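Local coordinates for EreC (Klebsiella pneumoniae, PDB 6XCQ), which probably hydrolyses the macrolactone ester of erythromycin and related macrolides, so giving its bacterial host resistance to these antibiotics, at residues A69-E74 and L362-V367; L97-G100 and R106-E109; H118-F123 and V135-K140; R291-R294 and K300-L303. The protein carries 1 engineered substitution. All coordinates share one frame; numbering follows the deposited sequence.

Contact 1. Residues A69-E74 and L362-V367; sequences AHFVAE and LGFSVV
The tight part of this contact is Phe71 against Val366. One methyl of Val366, CG2, reaches the Phe71 ring at the CD2-CE2 side. CG2 of Val366 stands 3.7 Å from CD2 of Phe71 and equally near its CE2. The two side chains meet at a slant. Val366 keeps CG1 anti to its backbone N (chi1 174°), which leaves CG2 as the branch that faces Phe71. The second aromatic is looser. CE2 of Phe364 is 4.2 Å from CE2 of Phe71, and the rings approach obliquely through these two atoms. All three residues are buried, and no hydrogen bond joins the segments.

Phe71 has a positive phi of 72°. CB of the preceding His70 lies over one face of its ring, 3.4 Å above the plane and toward the rim. Ser130 and Leu131 of helix 126-146 also touch the Phe71 side chain.

The outer side is more open. Ser365 and Val367 are partly exposed, and their side chains take no part in the packing. Ser365 instead uses its OG on Ser357 and on the C-terminal Leu438. On the other segment His70 is also partly exposed, and its ND1 bonds to Glu67.

Val72 follows as the N-cap of helix 73-90. The contact joins the loop between strand 62-65 and helix 73-90 to the two-stranded antiparallel sheet of 349-354 and 365-370. Such a loop, after a parallel strand and before a helix, is a regular element of an alpha/beta fold.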
loop_
_atom_site.group_PDB
_atom_site.type_symbol
_atom_site.label_atom_id
_atom_site.label_comp_id
_atom_site.label_asym_id
_atom_site.label_seq_id
_atom_site.Cartn_x
_atom_site.Cartn_y
_atom_site.Cartn_z
ATOM N N ALA A 69 -4.900 0.915 -11.344
ATOM C CA ALA A 69 -3.559 1.043 -11.891
ATOM C C ALA A 69 -2.851 2.142 -11.130
ATOM O O ALA A 69 -3.478 3.118 -10.710
ATOM C CB ALA A 69 -3.586 1.356 -13.396
ATOM N N HIS A 70 -1.554 1.966 -10.922
ATOM C CA HIS A 70 -0.789 3.017 -10.276
ATOM C C HIS A 70 -0.657 4.214 -11.214
ATOM O O HIS A 70 -0.796 4.091 -12.438
ATOM C CB HIS A 70 0.607 2.511 -9.887
ATOM C CG HIS A 70 0.614 1.510 -8.766
ATOM N ND1 HIS A 70 -0.111 1.680 -7.606
ATOM C CD2 HIS A 70 1.285 0.342 -8.621
ATOM C CE1 HIS A 70 0.110 0.661 -6.794
ATOM N NE2 HIS A 70 0.961 -0.161 -7.383
ATOM N N PHE A 71 -0.408 5.387 -10.618
ATOM C CA PHE A 71 0.045 6.580 -11.344
ATOM C C PHE A 71 -1.050 7.212 -12.201
ATOM O O PHE A 71 -0.754 7.834 -13.225
ATOM C CB PHE A 71 1.272 6.270 -12.210
ATOM C CG PHE A 71 2.348 5.496 -11.477
ATOM C CD1 PHE A 71 2.907 6.002 -10.315
ATOM C CD2 PHE A 71 2.781 4.268 -11.941
ATOM C CE1 PHE A 71 3.906 5.300 -9.630
ATOM C CE2 PHE A 71 3.771 3.553 -11.256
ATOM C CZ PHE A 71 4.329 4.076 -10.101
ATOM N N VAL A 72 -2.306 7.109 -11.775
ATOM C CA VAL A 72 -3.453 7.609 -12.535
ATOM C C VAL A 72 -4.004 8.847 -11.842
ATOM O O VAL A 72 -4.288 8.816 -10.640
ATOM C CB VAL A 72 -4.544 6.534 -12.671
ATOM C CG1 VAL A 72 -5.783 7.127 -13.293
ATOM C CG2 VAL A 72 -4.044 5.333 -13.475
ATOM N N ALA A 73 -4.178 9.934 -12.608
ATOM C CA ALA A 73 -4.640 11.196 -12.030
ATOM C C ALA A 73 -6.048 11.066 -11.465
ATOM O O ALA A 73 -6.332 11.550 -10.363
ATOM C CB ALA A 73 -4.603 12.304 -13.087
ATOM N N GLU A 74 -6.956 10.430 -12.222
ATOM C CA GLU A 74 -8.338 10.301 -11.766
ATOM C C GLU A 74 -8.442 9.484 -10.487
ATOM O O GLU A 74 -9.327 9.733 -9.663
ATOM C CB GLU A 74 -9.204 9.657 -12.858
ATOM C CG GLU A 74 -9.470 10.553 -14.068
ATOM C CD GLU A 74 -8.371 10.477 -15.110
ATOM O OE1 GLU A 74 -7.322 9.841 -14.851
ATOM O OE2 GLU A 74 -8.553 11.049 -16.201
ATOM N N LEU A 362 14.688 3.910 -11.877
ATOM C CA LEU A 362 14.156 2.914 -10.957
ATOM C C LEU A 362 13.950 1.552 -11.619
ATOM O O LEU A 362 13.254 0.701 -11.069
ATOM C CB LEU A 362 12.861 3.431 -10.326
ATOM C CG LEU A 362 12.976 4.397 -9.118
ATOM C CD1 LEU A 362 14.044 5.501 -9.243
ATOM C CD2 LEU A 362 11.605 5.001 -8.797
ATOM N N GLY A 363 14.555 1.320 -12.784
ATOM C CA GLY A 363 14.463 0.025 -13.423
ATOM C C GLY A 363 13.149 -0.263 -14.105
ATOM O O GLY A 363 12.956 -1.373 -14.615
ATOM N N PHE A 364 12.224 0.685 -14.104
ATOM C CA PHE A 364 11.020 0.540 -14.901
ATOM C C PHE A 364 10.588 1.916 -15.353
ATOM O O PHE A 364 11.030 2.941 -14.820
ATOM C CB PHE A 364 9.880 -0.142 -14.137
ATOM C CG PHE A 364 9.328 0.678 -13.000
ATOM C CD1 PHE A 364 9.936 0.653 -11.757
ATOM C CD2 PHE A 364 8.198 1.460 -13.172
ATOM C CE1 PHE A 364 9.437 1.398 -10.713
ATOM C CE2 PHE A 364 7.687 2.206 -12.127
ATOM C CZ PHE A 364 8.309 2.174 -10.898
ATOM N N SER A 365 9.703 1.923 -16.334
ATOM C CA SER A 365 9.141 3.151 -16.853
ATOM C C SER A 365 7.629 3.028 -16.808
ATOM O O SER A 365 7.078 1.940 -16.632
ATOM C CB SER A 365 9.638 3.423 -18.282
ATOM O OG SER A 365 10.964 3.914 -18.259
ATOM N N VAL A 366 6.965 4.164 -16.953
ATOM C CA VAL A 366 5.514 4.249 -16.939
ATOM C C VAL A 366 5.113 4.781 -18.296
ATOM O O VAL A 366 5.436 5.927 -18.630
ATOM C CB VAL A 366 4.997 5.166 -15.824
ATOM C CG1 VAL A 366 3.488 5.338 -15.945
ATOM C CG2 VAL A 366 5.401 4.613 -14.462
ATOM N N VAL A 367 4.424 3.953 -19.083
ATOM C CA VAL A 367 4.063 4.282 -20.452
ATOM C C VAL A 367 2.569 4.057 -20.639
ATOM O O VAL A 367 1.991 3.121 -20.074
ATOM C CB VAL A 367 4.870 3.455 -21.476
ATOM C CG1 VAL A 367 6.347 3.724 -21.323
ATOM C CG2 VAL A 367 4.597 1.971 -21.309
#

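Contact 2. Residues L97-G100 and R106-E109; sequences LECG and RLSE
No ring or other flat group lies between Leu97 and Leu107, which meet by methyls alone. Tyr132 of helix 126-146 touches Leu97. CD1 of Leu97 stands 3.7 Å from CD1 of Leu107. In each leucine this is the methyl anti to CA (chi2 166° and 178°), so each chain reaches out at full length and the tips meet at a slant. The sulfur of Cys99 adds a looser touch, its SG lying 4.3 Å from CD1 of Leu107. CD1 of Leu107 thus meets both Leu97 and Cys99. All three are buried.

Glu98, between Leu97 and Cys99, points elsewhere. It is the centre of an inverse gamma turn, closed by a weak bond of 2.8 Å from Cys99 N to Leu97 O. The turn leaves Leu97 and Cys99 facing the helix. The Glu98 carboxylate forms a salt bridge with Arg281, and its backbone N and O bond to Tyr132 and Asn159.

Gly100 is the N-cap of helix 101-112. Its N is held by OE1 of Gln103, as in one half of a capping box. The helix packs back on the residue that ends strand 94-97. This is a beta-alpha connection in the parallel part of a mixed alpha/beta sheet, at the C-terminal end of a strand, the end where enzymes of such folds commonly place their active sites.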
loop_
_atom_site.group_PDB
_atom_site.type_symbol
_atom_site.label_atom_id
_atom_site.label_comp_id
_atom_site.label_asym_id
_atom_site.label_seq_id
_atom_site.Cartn_x
_atom_site.Cartn_y
_atom_site.Cartn_z
ATOM N N LEU A 97 -0.286 3.810 3.954
ATOM C CA LEU A 97 0.298 3.854 2.621
ATOM C C LEU A 97 1.233 2.672 2.408
ATOM O O LEU A 97 1.821 2.133 3.355
ATOM C CB LEU A 97 1.092 5.155 2.406
ATOM C CG LEU A 97 0.434 6.461 2.850
ATOM C CD1 LEU A 97 1.461 7.570 2.883
ATOM C CD2 LEU A 97 -0.695 6.823 1.889
ATOM N N GLU A 98 1.412 2.311 1.136
ATOM C CA GLU A 98 2.437 1.349 0.733
ATOM C C GLU A 98 3.827 1.999 0.780
ATOM O O GLU A 98 4.490 2.226 -0.233
ATOM C CB GLU A 98 2.152 0.808 -0.665
ATOM C CG GLU A 98 0.847 0.043 -0.819
ATOM C CD GLU A 98 0.692 -0.507 -2.233
ATOM O OE1 GLU A 98 -0.114 0.036 -3.032
ATOM O OE2 GLU A 98 1.398 -1.484 -2.554
ATOM N N CYS A 99 4.279 2.288 1.994
ATOM C CA CYS A 99 5.675 2.615 2.224
ATOM C C CYS A 99 6.024 2.111 3.618
ATOM O O CYS A 99 5.146 1.712 4.388
ATOM C CB CYS A 99 5.956 4.120 2.155
ATOM S SG CYS A 99 5.032 5.068 3.371
ATOM N N GLY A 100 7.313 2.144 3.936
ATOM C CA GLY A 100 7.764 1.691 5.238
ATOM C C GLY A 100 7.444 2.686 6.336
ATOM O O GLY A 100 7.097 3.839 6.086
ATOM N N ARG A 106 8.733 10.471 7.800
ATOM C CA ARG A 106 9.165 11.643 7.046
ATOM C C ARG A 106 7.991 12.312 6.347
ATOM O O ARG A 106 7.918 13.542 6.288
ATOM C CB ARG A 106 10.233 11.242 6.033
ATOM C CG ARG A 106 11.444 10.601 6.693
ATOM C CD ARG A 106 12.533 10.312 5.689
ATOM N NE ARG A 106 13.710 9.748 6.342
ATOM C CZ ARG A 106 14.166 8.516 6.143
ATOM N NH1 ARG A 106 13.553 7.698 5.288
ATOM N NH2 ARG A 106 15.247 8.105 6.795
ATOM N N LEU A 107 7.062 11.520 5.801
ATOM C CA LEU A 107 5.861 12.115 5.231
ATOM C C LEU A 107 5.051 12.842 6.301
ATOM O O LEU A 107 4.467 13.899 6.033
ATOM C CB LEU A 107 5.027 11.047 4.528
ATOM C CG LEU A 107 5.680 10.350 3.318
ATOM C CD1 LEU A 107 4.739 9.285 2.758
ATOM C CD2 LEU A 107 6.093 11.338 2.216
ATOM N N SER A 108 5.016 12.305 7.528
ATOM C CA SER A 108 4.300 12.986 8.601
ATOM C C SER A 108 4.934 14.332 8.913
ATOM O O SER A 108 4.225 15.318 9.157
ATOM C CB SER A 108 4.279 12.129 9.864
ATOM O OG SER A 108 3.372 11.063 9.734
ATOM N N GLU A 109 6.269 14.383 8.945
ATOM C CA GLU A 109 6.962 15.663 9.067
ATOM C C GLU A 109 6.512 16.632 7.985
ATOM O O GLU A 109 6.312 17.822 8.246
ATOM C CB GLU A 109 8.468 15.460 8.946
ATOM C CG GLU A 109 9.184 14.951 10.165
ATOM C CD GLU A 109 10.675 14.953 9.930
ATOM O OE1 GLU A 109 11.278 16.047 10.006
ATOM O OE2 GLU A 109 11.235 13.875 9.622
#

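Contact 3. Residues H118-F123 and V135-K140; sequences HELERF and VLIWIK
Leu120 lays its CD2 methyl over helix 126-146, between Leu136 and Ile137. CD2 of Leu120 is 4.0 Å from CG1 of Ile137 and 4.2 Å from CB of Leu136. The side chain lies at about a right angle to Leu136 and at a slant to Ile137. With CG anti to the backbone N (chi1 172°), Leu120 stretches out from its loop toward the helix. Tyr110 and Phe129 also touch it. Leu120 and Leu136 are buried, whereas Ile137 sits at the exposed margin.

Segment 118-123 belongs to the link between helix 101-112 and helix 126-146. Those helices run in broadly the same direction here, and the link runs back against them. Both lie in the beta-alpha-alpha-beta crossover from strand 94-97 to its parallel neighbour 151-154. Two backbone bonds shape the link, from Arg122 N to Glu119 O (3.1 Å) and from Phe123 N to Leu120 O (2.9 Å).

Lys140 approaches the start of the segment with a fully extended chain. NZ of Lys140 stands 3.3 Å from His118 O. Its firm bond is to Ser113 OG, with a weak one to Tyr110 O. ND1 of His118 lies 5.1 Å from NZ of Lys140, and the amine may disfavour a charged imidazole. On the outer side OE1 of Glu119 sits over one face of the Arg122 guanidinium, 3.0 Å from NH2, a pairing of charges only.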
loop_
_atom_site.group_PDB
_atom_site.type_symbol
_atom_site.label_atom_id
_atom_site.label_comp_id
_atom_site.label_asym_id
_atom_site.label_seq_id
_atom_site.Cartn_x
_atom_site.Cartn_y
_atom_site.Cartn_z
ATOM N N HIS A 118 9.164 23.760 2.466
ATOM C CA HIS A 118 8.830 22.424 2.940
ATOM C C HIS A 118 8.131 21.596 1.875
ATOM O O HIS A 118 7.136 20.922 2.166
ATOM C CB HIS A 118 7.956 22.528 4.185
ATOM C CG HIS A 118 8.701 23.014 5.389
ATOM N ND1 HIS A 118 8.072 23.552 6.491
ATOM C CD2 HIS A 118 10.028 23.053 5.658
ATOM C CE1 HIS A 118 8.979 23.890 7.391
ATOM N NE2 HIS A 118 10.174 23.604 6.907
ATOM N N GLU A 119 8.656 21.640 0.651
ATOM C CA GLU A 119 8.085 20.898 -0.464
ATOM C C GLU A 119 8.152 19.396 -0.203
ATOM O O GLU A 119 9.032 18.907 0.509
ATOM C CB GLU A 119 8.839 21.222 -1.756
ATOM C CG GLU A 119 8.969 22.710 -2.066
ATOM C CD GLU A 119 10.122 23.387 -1.319
ATOM O OE1 GLU A 119 11.170 22.738 -1.101
ATOM O OE2 GLU A 119 9.977 24.577 -0.962
ATOM N N LEU A 120 7.223 18.658 -0.820
ATOM C CA LEU A 120 7.158 17.216 -0.608
ATOM C C LEU A 120 8.423 16.515 -1.091
ATOM O O LEU A 120 8.820 15.497 -0.512
ATOM C CB LEU A 120 5.927 16.639 -1.310
ATOM C CG LEU A 120 5.820 15.103 -1.343
ATOM C CD1 LEU A 120 5.663 14.508 0.082
ATOM C CD2 LEU A 120 4.661 14.700 -2.252
ATOM N N GLU A 121 9.073 17.043 -2.135
ATOM C CA GLU A 121 10.313 16.446 -2.625
ATOM C C GLU A 121 11.365 16.288 -1.527
ATOM O O GLU A 121 12.210 15.396 -1.607
ATOM C CB GLU A 121 10.903 17.289 -3.754
ATOM C CG GLU A 121 10.163 17.210 -5.063
ATOM C CD GLU A 121 9.114 18.285 -5.188
ATOM O OE1 GLU A 121 8.637 18.775 -4.140
ATOM O OE2 GLU A 121 8.768 18.640 -6.334
ATOM N N ARG A 122 11.336 17.142 -0.508
ATOM C CA ARG A 122 12.341 17.069 0.552
ATOM C C ARG A 122 12.074 15.939 1.534
ATOM O O ARG A 122 12.980 15.561 2.284
ATOM C CB ARG A 122 12.399 18.385 1.322
ATOM C CG ARG A 122 12.778 19.592 0.485
ATOM C CD ARG A 122 14.264 19.903 0.611
ATOM N NE ARG A 122 14.733 20.794 -0.450
ATOM C CZ ARG A 122 14.464 22.096 -0.514
ATOM N NH1 ARG A 122 14.938 22.818 -1.518
ATOM N NH2 ARG A 122 13.725 22.677 0.424
ATOM N N PHE A 123 10.856 15.400 1.554
ATOM C CA PHE A 123 10.451 14.441 2.571
ATOM C C PHE A 123 10.130 13.076 1.989
ATOM O O PHE A 123 9.592 12.223 2.704
ATOM C CB PHE A 123 9.225 14.949 3.334
ATOM C CG PHE A 123 9.447 16.244 4.049
ATOM C CD1 PHE A 123 9.321 17.453 3.378
ATOM C CD2 PHE A 123 9.790 16.255 5.396
ATOM C CE1 PHE A 123 9.524 18.655 4.043
ATOM C CE2 PHE A 123 9.996 17.456 6.066
ATOM C CZ PHE A 123 9.866 18.656 5.385
ATOM N N VAL A 135 -1.919 12.950 -3.974
ATOM C CA VAL A 135 -2.800 12.886 -2.809
ATOM C C VAL A 135 -2.139 13.532 -1.599
ATOM O O VAL A 135 -2.797 14.224 -0.810
ATOM C CB VAL A 135 -3.201 11.425 -2.516
ATOM C CG1 VAL A 135 -3.914 11.321 -1.178
ATOM C CG2 VAL A 135 -4.093 10.877 -3.614
ATOM N N LEU A 136 -0.831 13.328 -1.434
ATOM C CA LEU A 136 -0.151 13.859 -0.249
ATOM C C LEU A 136 -0.153 15.384 -0.241
ATOM O O LEU A 136 -0.404 16.007 0.800
ATOM C CB LEU A 136 1.283 13.331 -0.188
ATOM C CG LEU A 136 1.422 11.889 0.277
ATOM C CD1 LEU A 136 2.829 11.370 -0.043
ATOM C CD2 LEU A 136 1.143 11.831 1.753
ATOM N N ILE A 137 0.115 15.999 -1.398
ATOM C CA ILE A 137 0.072 17.456 -1.504
ATOM C C ILE A 137 -1.328 17.964 -1.200
ATOM O O ILE A 137 -1.505 18.968 -0.497
ATOM C CB ILE A 137 0.543 17.916 -2.897
ATOM C CG1 ILE A 137 2.003 17.543 -3.137
ATOM C CG2 ILE A 137 0.356 19.429 -3.055
ATOM C CD1 ILE A 137 2.368 17.564 -4.641
ATOM N N TRP A 138 -2.350 17.269 -1.708
ATOM C CA TRP A 138 -3.720 17.650 -1.390
ATOM C C TRP A 138 -4.012 17.486 0.103
ATOM O O TRP A 138 -4.584 18.381 0.734
ATOM C CB TRP A 138 -4.708 16.831 -2.231
ATOM C CG TRP A 138 -6.099 17.077 -1.778
ATOM C CD1 TRP A 138 -6.905 18.124 -2.131
ATOM C CD2 TRP A 138 -6.845 16.289 -0.855
ATOM N NE1 TRP A 138 -8.116 18.026 -1.486
ATOM C CE2 TRP A 138 -8.105 16.905 -0.699
ATOM C CE3 TRP A 138 -6.574 15.117 -0.141
ATOM C CZ2 TRP A 138 -9.080 16.394 0.140
ATOM C CZ3 TRP A 138 -7.546 14.610 0.678
ATOM C CH2 TRP A 138 -8.787 15.245 0.817
ATOM N N ILE A 139 -3.613 16.351 0.686
ATOM C CA ILE A 139 -3.882 16.085 2.102
ATOM C C ILE A 139 -3.347 17.218 2.975
ATOM O O ILE A 139 -4.029 17.702 3.890
ATOM C CB ILE A 139 -3.268 14.738 2.522
ATOM C CG1 ILE A 139 -4.160 13.564 2.121
ATOM C CG2 ILE A 139 -3.020 14.703 4.029
ATOM C CD1 ILE A 139 -3.502 12.211 2.398
ATOM N N LYS A 140 -2.117 17.653 2.707
ATOM C CA LYS A 140 -1.519 18.706 3.525
ATOM C C LYS A 140 -2.354 19.982 3.472
ATOM O O LYS A 140 -2.634 20.592 4.508
ATOM C CB LYS A 140 -0.082 18.971 3.073
ATOM C CG LYS A 140 0.629 20.093 3.829
ATOM C CD LYS A 140 2.093 20.212 3.412
ATOM C CE LYS A 140 2.863 21.264 4.280
ATOM N NZ LYS A 140 4.321 21.264 3.925
#

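Contact 4. Residues R291-R294 and K300-L303; sequences RMVR and KIIL
Val293 packs on Ile301 with its side chain while its backbone O takes a hydrogen bond from NH2 of Arg61. That arginine lies just before strand 62-65, whose neighbour is strand 301-304. Next to it, Met292 O accepts a bond from ND2 of Asn296, close to the end of the helix. No hydrogen bond joins the two segments themselves.

The touch between them is apolar. CG2 of Val293 stands 4.2 Å from CG2 of Ile301, and the two side chains meet at a slant. Ile301 holds CG1 anti to its backbone N (chi1 -173°), so CG2 takes the crowded position between N and the carbonyl carbon. The two branches then serve different partners. CG2 meets Val293, and CD1, at the end of the longer branch, meets SD of Met292 at 4.3 Å. Both distances are loose, and this is light packing without an interlock. Val293 and Ile301 are buried, and Met292 is partly exposed. Ile62 touches both Val293 and Ile301 and closes the group from the neighbouring strand.

Ile301 is also held by its backbone, which bonds to Arg61 and Val63, just before and in the adjoining strand 62-65. Lys300 points away from the helix, and its NZ reaches His90 O. The helix segment runs roughly opposite to the strand segment. A helix that leads through a short turn into a parallel strand and packs on its sheet in this way is the alpha-beta unit of an alpha/beta fold.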
loop_
_atom_site.group_PDB
_atom_site.type_symbol
_atom_site.label_atom_id
_atom_site.label_comp_id
_atom_site.label_asym_id
_atom_site.label_seq_id
_atom_site.Cartn_x
_atom_site.Cartn_y
_atom_site.Cartn_z
ATOM N N ARG A 291 -2.058 -5.365 13.814
ATOM C CA ARG A 291 -1.432 -4.993 15.081
ATOM C C ARG A 291 -1.738 -3.551 15.432
ATOM O O ARG A 291 -2.080 -3.235 16.578
ATOM C CB ARG A 291 0.080 -5.201 15.002
ATOM C CG ARG A 291 0.499 -6.656 15.010
ATOM C CD ARG A 291 1.945 -6.837 15.482
ATOM N NE ARG A 291 2.921 -6.317 14.526
ATOM C CZ ARG A 291 3.189 -6.869 13.346
ATOM N NH1 ARG A 291 4.104 -6.326 12.549
ATOM N NH2 ARG A 291 2.540 -7.958 12.956
ATOM N N MET A 292 -1.621 -2.658 14.455
ATOM C CA MET A 292 -1.858 -1.258 14.752
ATOM C C MET A 292 -3.297 -1.037 15.198
ATOM O O MET A 292 -3.546 -0.304 16.160
ATOM C CB MET A 292 -1.516 -0.406 13.538
ATOM C CG MET A 292 -1.175 1.004 13.905
ATOM S SD MET A 292 -2.089 2.071 12.816
ATOM C CE MET A 292 -3.722 1.605 13.312
ATOM N N VAL A 293 -4.257 -1.690 14.536
ATOM C CA VAL A 293 -5.651 -1.476 14.898
ATOM C C VAL A 293 -5.940 -2.019 16.298
ATOM O O VAL A 293 -6.611 -1.364 17.102
ATOM C CB VAL A 293 -6.583 -2.088 13.834
ATOM C CG1 VAL A 293 -7.907 -2.468 14.446
ATOM C CG2 VAL A 293 -6.785 -1.096 12.672
ATOM N N ARG A 294 -5.441 -3.210 16.627
ATOM C CA ARG A 294 -5.776 -3.751 17.938
ATOM C C ARG A 294 -4.986 -3.090 19.061
ATOM O O ARG A 294 -5.460 -3.073 20.200
ATOM C CB ARG A 294 -5.582 -5.265 17.973
ATOM C CG ARG A 294 -4.313 -5.766 17.375
ATOM C CD ARG A 294 -4.531 -7.135 16.720
ATOM N NE ARG A 294 -5.405 -8.002 17.505
ATOM C CZ ARG A 294 -6.325 -8.818 16.996
ATOM N NH1 ARG A 294 -7.064 -9.568 17.806
ATOM N NH2 ARG A 294 -6.508 -8.889 15.685
ATOM N N LYS A 300 -9.367 4.505 13.155
ATOM C CA LYS A 300 -10.134 4.100 11.982
ATOM C C LYS A 300 -9.304 4.504 10.770
ATOM O O LYS A 300 -9.116 5.695 10.508
ATOM C CB LYS A 300 -11.518 4.746 11.986
ATOM C CG LYS A 300 -12.371 4.298 13.184
ATOM C CD LYS A 300 -13.662 5.103 13.303
ATOM C CE LYS A 300 -14.580 4.824 12.152
ATOM N NZ LYS A 300 -15.955 5.346 12.376
ATOM N N ILE A 301 -8.763 3.522 10.061
ATOM C CA ILE A 301 -7.698 3.758 9.098
ATOM C C ILE A 301 -8.224 3.571 7.672
ATOM O O ILE A 301 -9.021 2.667 7.395
ATOM C CB ILE A 301 -6.480 2.847 9.384
ATOM C CG1 ILE A 301 -5.310 3.226 8.465
ATOM C CG2 ILE A 301 -6.847 1.376 9.303
ATOM C CD1 ILE A 301 -3.968 2.723 8.965
ATOM N N ILE A 302 -7.791 4.456 6.780
ATOM C CA ILE A 302 -8.066 4.370 5.347
ATOM C C ILE A 302 -6.802 3.826 4.695
ATOM O O ILE A 302 -5.734 4.437 4.818
ATOM C CB ILE A 302 -8.424 5.750 4.771
ATOM C CG1 ILE A 302 -9.534 6.426 5.587
ATOM C CG2 ILE A 302 -8.779 5.661 3.295
ATOM C CD1 ILE A 302 -9.705 7.934 5.216
ATOM N N LEU A 303 -6.889 2.678 4.020
ATOM C CA LEU A 303 -5.707 2.074 3.402
ATOM C C LEU A 303 -5.671 2.459 1.927
ATOM O O LEU A 303 -6.624 2.180 1.194
ATOM C CB LEU A 303 -5.711 0.550 3.540
ATOM C CG LEU A 303 -5.825 -0.022 4.950
ATOM C CD1 LEU A 303 -5.769 -1.565 4.880
ATOM C CD2 LEU A 303 -4.708 0.557 5.815
#

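How the contacts relate
From the N terminus, segment 69-74 comes first, after strand 62-65. It finds its partner, 362-367, only far along the chain, so contact 1 closes a long loop that encloses the other three. Within it, contacts 2, 3 and 4 follow in series and none cross. Contact 2 joins strand 94-97 to helix 101-112. Contact 3 ties the next link to helix 126-146. The two touch, with Leu107 CD2 3.8 Å from Leu120 CD1. Contact 4 packs helix 279-295 on strand 301-304. Contacts 1 and 2 meet where His70 CE1 is 3.8 Å from Glu98 OE1. Contacts 1 and 4 lie on opposite sides of the chain's centre.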